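Local structure of sensory box histidine kinase/response regulator (Burkholderia thailandensis, 3MR0) at residues Ser19-Trp23 and Ser35-Ile41; Tyr82-Tyr86 and Trp97-Gly102. The protein probably acts as a phosphorelay sensor kinase in two-component signalling, the fragment here being its PAS sensory domain rather than the kinase or receiver parts. All blocks are in the same frame, centred on the assembly; numbering follows the deposited sequence. Where two conformers were deposited one is given.

Interaction 1. Residues Ser19-Trp23 and Ser35-Ile41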
loop_
_atom_site.group_PDB
_atom_site.type_symbol
_atom_site.label_atom_id
_atom_site.label_comp_id
_atom_site.label_asym_id
_atom_site.label_seq_id
_atom_site.Cartn_x
_atom_site.Cartn_y
_atom_site.Cartn_z
ATOM N N SER A 19 9.633 -7.915 -6.215
ATOM C CA SER A 19 9.272 -6.700 -6.932
ATOM C C SER A 19 8.409 -5.863 -6.013
ATOM O O SER A 19 7.370 -5.353 -6.404
ATOM C CB SER A 19 8.533 -7.019 -8.230
ATOM O OG SER A 19 9.225 -7.990 -8.988
ATOM N N ALA A 20 8.845 -5.735 -4.773
ATOM C CA ALA A 20 8.104 -4.951 -3.796
ATOM C C ALA A 20 8.748 -3.580 -3.608
ATOM O O ALA A 20 9.938 -3.408 -3.892
ATOM C CB ALA A 20 8.015 -5.696 -2.475
ATOM N N GLY A 21 7.956 -2.604 -3.163
ATOM C CA GLY A 21 8.476 -1.309 -2.765
ATOM C C GLY A 21 8.443 -1.107 -1.259
ATOM O O GLY A 21 7.420 -1.310 -0.597
ATOM N N LEU A 22 9.573 -0.697 -0.706
ATOM C CA LEU A 22 9.693 -0.488 0.735
ATOM C C LEU A 22 9.240 0.918 1.101
ATOM O O LEU A 22 9.492 1.857 0.359
ATOM C CB LEU A 22 11.146 -0.744 1.170
ATOM C CG LEU A 22 11.755 -0.070 2.401
ATOM C CD1 LEU A 22 11.523 -0.880 3.669
ATOM C CD2 LEU A 22 13.243 0.130 2.178
ATOM N N TRP A 23 8.556 1.055 2.229
ATOM C CA TRP A 23 8.189 2.370 2.747
ATOM C C TRP A 23 8.471 2.520 4.261
ATOM O O TRP A 23 8.402 1.555 5.010
ATOM C CB TRP A 23 6.748 2.755 2.360
ATOM C CG TRP A 23 5.641 1.802 2.773
ATOM C CD1 TRP A 23 5.085 0.813 2.019
ATOM C CD2 TRP A 23 4.928 1.800 4.020
ATOM N NE1 TRP A 23 4.086 0.189 2.717
ATOM C CE2 TRP A 23 3.974 0.769 3.953
ATOM C CE3 TRP A 23 5.013 2.569 5.195
ATOM C CZ2 TRP A 23 3.112 0.485 5.003
ATOM C CZ3 TRP A 23 4.162 2.284 6.234
ATOM C CH2 TRP A 23 3.220 1.253 6.133
ATOM N N SER A 35 11.390 3.455 -1.399
ATOM C CA SER A 35 12.438 2.784 -2.113
ATOM C C SER A 35 12.283 3.096 -3.598
ATOM O O SER A 35 11.194 3.490 -4.054
ATOM C CB SER A 35 12.379 1.288 -1.863
ATOM O OG SER A 35 11.202 0.730 -2.417
ATOM N N PRO A 36 13.375 2.933 -4.371
ATOM C CA PRO A 36 13.241 3.126 -5.821
ATOM C C PRO A 36 12.082 2.309 -6.384
ATOM O O PRO A 36 11.321 2.877 -7.181
ATOM C CB PRO A 36 14.587 2.633 -6.367
ATOM C CG PRO A 36 15.554 2.878 -5.228
ATOM C CD PRO A 36 14.767 2.625 -3.967
ATOM N N HIS A 37 11.929 1.036 -5.991
ATOM C CA HIS A 37 10.810 0.249 -6.535
ATOM C C HIS A 37 9.408 0.707 -6.080
ATOM O O HIS A 37 8.425 0.533 -6.810
ATOM C CB HIS A 37 10.954 -1.282 -6.431
ATOM C CG HIS A 37 10.090 -2.001 -7.427
ATOM N ND1 HIS A 37 10.331 -1.958 -8.786
ATOM C CD2 HIS A 37 8.938 -2.698 -7.280
ATOM C CE1 HIS A 37 9.391 -2.632 -9.428
ATOM N NE2 HIS A 37 8.536 -3.097 -8.536
ATOM N N PHE A 38 9.320 1.293 -4.894
ATOM C CA PHE A 38 8.077 1.919 -4.504
ATOM C C PHE A 38 7.762 2.996 -5.532
ATOM O O PHE A 38 6.660 3.051 -6.064
ATOM C CB PHE A 38 8.185 2.535 -3.114
ATOM C CG PHE A 38 6.899 3.092 -2.606
ATOM C CD1 PHE A 38 6.252 2.499 -1.543
ATOM C CD2 PHE A 38 6.321 4.203 -3.209
ATOM C CE1 PHE A 38 5.057 3.003 -1.072
ATOM C CE2 PHE A 38 5.111 4.721 -2.749
ATOM C CZ PHE A 38 4.475 4.123 -1.681
ATOM N N LYS A 39 8.723 3.873 -5.801
ATOM C CA LYS A 39 8.480 4.933 -6.772
ATOM C C LYS A 39 8.040 4.347 -8.107
ATOM O O LYS A 39 7.137 4.869 -8.778
ATOM C CB LYS A 39 9.717 5.798 -6.962
ATOM C CG LYS A 39 10.152 6.544 -5.718
ATOM C CD LYS A 39 11.316 7.448 -6.060
ATOM C CE LYS A 39 11.919 8.093 -4.840
ATOM N NZ LYS A 39 13.317 8.461 -5.169
ATOM N N LYS A 40 8.673 3.256 -8.496
ATOM C CA LYS A 40 8.342 2.679 -9.772
ATOM C C LYS A 40 6.901 2.192 -9.787
ATOM O O LYS A 40 6.155 2.506 -10.711
ATOM C CB LYS A 40 9.316 1.570 -10.131
ATOM C CG LYS A 40 8.960 0.849 -11.423
ATOM C CD LYS A 40 8.556 1.818 -12.542
ATOM C CE LYS A 40 9.739 2.596 -13.086
ATOM N NZ LYS A 40 9.451 3.123 -14.455
ATOM N N ILE A 41 6.505 1.442 -8.761
ATOM C CA ILE A 41 5.138 0.920 -8.675
ATOM C C ILE A 41 4.081 2.021 -8.788
ATOM O O ILE A 41 2.995 1.775 -9.292
ATOM C CB ILE A 41 4.926 0.087 -7.382
ATOM C CG1 ILE A 41 5.698 -1.234 -7.452
ATOM C CG2 ILE A 41 3.443 -0.182 -7.121
ATOM C CD1 ILE A 41 5.731 -1.972 -6.134
HETATM O O HOH W 1 11.929 -1.812 -2.781
#
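A first torsion of 66° sets the hydroxyl of Ser35 between its own backbone N and carbonyl carbon, where it faces both strand 21-23 and the first turn of helix 36-41. Two backbone donors therefore meet on one oxygen: Leu22 N gives a hydrogen bond to Ser35 OG at 2.8 Å, and Phe38 N gives the N-cap bond to the same OG at 3.2 Å. Water 1 is a further partner of this hydroxyl and bridges it to Ala20 O. The return bond, Ser35 N to Leu22 O at 3.0 Å, completes the link between cap and strand.

A chi1 of -175° puts the Phe38 ring beside its carbonyl carbon, with CE1 touching Trp23 CB and CD1. The indole atom Trp23 CD1 lies at the edge of the phenyl ring, 3.8 Å from Phe38 CE1, with the two planes 80° apart. Having no side chain, Gly21 brings its CA to 3.7 Å from Phe38 CA. One turn on, Ile41 CD1 ends 3.8 Å from Gly21 N, while His37 CB rests 3.5 Å from Ala20 O.

Strand and helix are thus joined by polar bonds at the N-cap and by apolar and aromatic packing beyond it. Trp23 and Phe38 line a pocket holding a polyether, probably from the crystallisation liquor; the cap bond to Phe38 N, with the strand bond on the same hydroxyl, probably helps hold Phe38 in that wall.

Interaction 2. Residues Tyr82-Tyr86 and Trp97-Gly102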
loop_
_atom_site.group_PDB
_atom_site.type_symbol
_atom_site.label_atom_id
_atom_site.label_comp_id
_atom_site.label_asym_id
_atom_site.label_seq_id
_atom_site.Cartn_x
_atom_site.Cartn_y
_atom_site.Cartn_z
ATOM N N TYR A 82 -2.022 -4.517 9.974
ATOM C CA TYR A 82 -2.176 -3.689 8.782
ATOM C C TYR A 82 -1.742 -4.480 7.555
ATOM O O TYR A 82 -0.553 -4.774 7.363
ATOM C CB TYR A 82 -1.409 -2.370 8.900
ATOM C CG TYR A 82 -1.686 -1.407 7.774
ATOM C CD1 TYR A 82 -2.862 -0.665 7.737
ATOM C CD2 TYR A 82 -0.774 -1.239 6.740
ATOM C CE1 TYR A 82 -3.118 0.214 6.695
ATOM C CE2 TYR A 82 -1.021 -0.352 5.699
ATOM C CZ TYR A 82 -2.186 0.368 5.677
ATOM O OH TYR A 82 -2.408 1.244 4.631
ATOM N N ASP A 83 -2.734 -4.815 6.729
ATOM C CA ASP A 83 -2.548 -5.587 5.503
ATOM C C ASP A 83 -3.767 -5.391 4.618
ATOM O O ASP A 83 -4.773 -6.076 4.761
ATOM C CB ASP A 83 -2.365 -7.071 5.842
ATOM C CG ASP A 83 -2.017 -7.910 4.635
ATOM O OD1 ASP A 83 -2.441 -7.569 3.519
ATOM O OD2 ASP A 83 -1.319 -8.925 4.813
ATOM N N VAL A 84 -3.697 -4.436 3.712
ATOM C CA VAL A 84 -4.882 -4.105 2.947
ATOM C C VAL A 84 -4.567 -4.150 1.471
ATOM O O VAL A 84 -3.407 -4.054 1.081
ATOM C CB VAL A 84 -5.446 -2.701 3.320
ATOM C CG1 VAL A 84 -6.135 -2.744 4.650
ATOM C CG2 VAL A 84 -4.338 -1.628 3.310
ATOM N N GLU A 85 -5.602 -4.295 0.657
ATOM C CA GLU A 85 -5.451 -4.135 -0.762
ATOM C C GLU A 85 -6.314 -2.979 -1.207
ATOM O O GLU A 85 -7.453 -2.834 -0.770
ATOM C CB GLU A 85 -5.787 -5.439 -1.486
ATOM C CG GLU A 85 -4.798 -6.544 -1.122
ATOM C CD GLU A 85 -4.975 -7.824 -1.924
ATOM O OE1 GLU A 85 -6.070 -8.051 -2.480
ATOM O OE2 GLU A 85 -3.996 -8.599 -1.991
ATOM N N TYR A 86 -5.762 -2.125 -2.056
ATOM C CA TYR A 86 -6.521 -0.977 -2.537
ATOM C C TYR A 86 -5.972 -0.371 -3.825
ATOM O O TYR A 86 -4.900 -0.750 -4.285
ATOM C CB TYR A 86 -6.644 0.087 -1.445
ATOM C CG TYR A 86 -5.343 0.703 -0.964
ATOM C CD1 TYR A 86 -4.850 1.886 -1.528
ATOM C CD2 TYR A 86 -4.648 0.138 0.089
ATOM C CE1 TYR A 86 -3.690 2.468 -1.065
ATOM C CE2 TYR A 86 -3.493 0.707 0.565
ATOM C CZ TYR A 86 -3.017 1.875 -0.010
ATOM O OH TYR A 86 -1.863 2.436 0.494
ATOM N N TRP A 97 -3.924 -1.797 -8.476
ATOM C CA TRP A 97 -4.138 -2.320 -7.143
ATOM C C TRP A 97 -2.789 -2.615 -6.516
ATOM O O TRP A 97 -1.900 -3.144 -7.169
ATOM C CB TRP A 97 -4.935 -3.620 -7.167
ATOM C CG TRP A 97 -6.378 -3.457 -7.482
ATOM C CD1 TRP A 97 -6.946 -3.361 -8.721
ATOM C CD2 TRP A 97 -7.449 -3.405 -6.542
ATOM N NE1 TRP A 97 -8.310 -3.232 -8.606
ATOM C CE2 TRP A 97 -8.644 -3.259 -7.273
ATOM C CE3 TRP A 97 -7.518 -3.446 -5.146
ATOM C CZ2 TRP A 97 -9.894 -3.174 -6.653
ATOM C CZ3 TRP A 97 -8.771 -3.356 -4.537
ATOM C CH2 TRP A 97 -9.931 -3.232 -5.291
ATOM N N ILE A 98 -2.650 -2.256 -5.247
ATOM C CA ILE A 98 -1.507 -2.669 -4.447
ATOM C C ILE A 98 -1.994 -3.404 -3.195
ATOM O O ILE A 98 -3.080 -3.119 -2.670
ATOM C CB ILE A 98 -0.625 -1.456 -4.006
ATOM C CG1 ILE A 98 -1.458 -0.382 -3.283
ATOM C CG2 ILE A 98 0.124 -0.859 -5.180
ATOM C CD1 ILE A 98 -0.623 0.792 -2.744
ATOM N N GLN A 99 -1.195 -4.356 -2.721
ATOM C CA GLN A 99 -1.325 -4.845 -1.346
ATOM C C GLN A 99 -0.312 -4.071 -0.494
ATOM O O GLN A 99 0.848 -3.944 -0.886
ATOM C CB GLN A 99 -1.039 -6.344 -1.262
ATOM C CG GLN A 99 -1.004 -6.862 0.159
ATOM C CD GLN A 99 -0.555 -8.303 0.247
ATOM O OE1 GLN A 99 0.159 -8.790 -0.630
ATOM N NE2 GLN A 99 -0.948 -8.986 1.317
ATOM N N SER A 100 -0.753 -3.521 0.639
ATOM C CA SER A 100 0.139 -2.782 1.547
ATOM C C SER A 100 0.119 -3.445 2.916
ATOM O O SER A 100 -0.949 -3.676 3.492
ATOM C CB SER A 100 -0.244 -1.299 1.649
ATOM O OG SER A 100 0.700 -0.549 2.389
ATOM N N ARG A 101 1.311 -3.728 3.436
ATOM C CA ARG A 101 1.480 -4.380 4.735
ATOM C C ARG A 101 2.561 -3.655 5.532
ATOM O O ARG A 101 3.584 -3.263 4.991
ATOM C CB ARG A 101 1.855 -5.851 4.538
ATOM C CG ARG A 101 1.931 -6.670 5.802
ATOM C CD ARG A 101 2.353 -8.118 5.500
ATOM N NE ARG A 101 1.360 -8.866 4.719
ATOM C CZ ARG A 101 1.438 -10.173 4.454
ATOM N NH1 ARG A 101 2.460 -10.887 4.900
ATOM N NH2 ARG A 101 0.492 -10.765 3.740
ATOM N N GLY A 102 2.336 -3.479 6.824
ATOM C CA GLY A 102 3.255 -2.697 7.618
ATOM C C GLY A 102 3.066 -2.865 9.103
ATOM O O GLY A 102 2.066 -3.409 9.554
HETATM O O HOH W 2 -0.570 1.557 2.767
HETATM O O HOH W 3 0.570 -5.232 10.596
#
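Tyr82 meets Gly102 and Ser100 across the antiparallel strand pair. Its carbonyl O accepts a long bond from Gly102 N at 3.2 Å, and its ring turns an edge to Ser100, with CE2 3.7 Å from Ser100 OG. Water 2 joins Tyr82 OH, Tyr86 OH and Ser100 OG, so three hydroxyls of the pocket side share one solvent molecule.

Asp83 divides its carboxylate between two partners. OD1 takes a nearly straight bond (171°) from Gln99 NE2 at 3.0 Å, met on the syn side and almost in the amide plane. In the given conformer of Arg101, Asp83 OD2 meets NE at 2.7 Å and also NH2, in a salt bridge whose hydrogen bonds are both strongly bent and weak; the pairing is doubtful.

Val84 forms a hydrogen-bonded pair with Ser100: Ser100 N donates to Val84 O at 2.7 Å, and Val84 N to Ser100 O. Glu85 stands on the Asp83 side, its CG 3.8 Å from Gln99 CB, while its carboxylate is engaged by Arg125.

Tyr86 and Ile98 exchange two backbone bonds. A first torsion of 63° lays the Tyr86 ring between its own backbone N and carbonyl carbon, one face against Ile98 CG1, a CH-pi contact 4.2 Å from the centroid and 10° off the normal. Trp97 lays CE3 of its indole 3.7 Å from Tyr86 CA.

This is the hairpin of strands 82-89 and 95-106 in the PAS sheet. Helix 65-78 packs on Tyr82, Val84 and Tyr86, whereas on the far side of strand 95-106 the backbone of Trp97, Gln99 and Arg101 bonds to residues of or just beyond strand 112-121.

Overall arrangement
From the N terminus, interaction 1 comes first: after helix 11-17, strand 21-25 is met again by helix 36-41, closing a loop that contains strand 32-34. The chain then passes through strand 52-53 and helix 65-78 before interaction 2 closes the turn between strands 82-89 and 95-106. The two loops follow in series, neither enclosing nor crossing the other. In space they meet through the sheet: strand 112-121 lies between 21-25 and 95-106, and Trp23 NE1 packs 3.5 Å from Ser100 OG, while Ile41 CG2 touches Ile98 CG2 at 3.9 Å. Together they tie helix 36-41 and the outer hairpin to one polyether-holding pocket of the PAS fold.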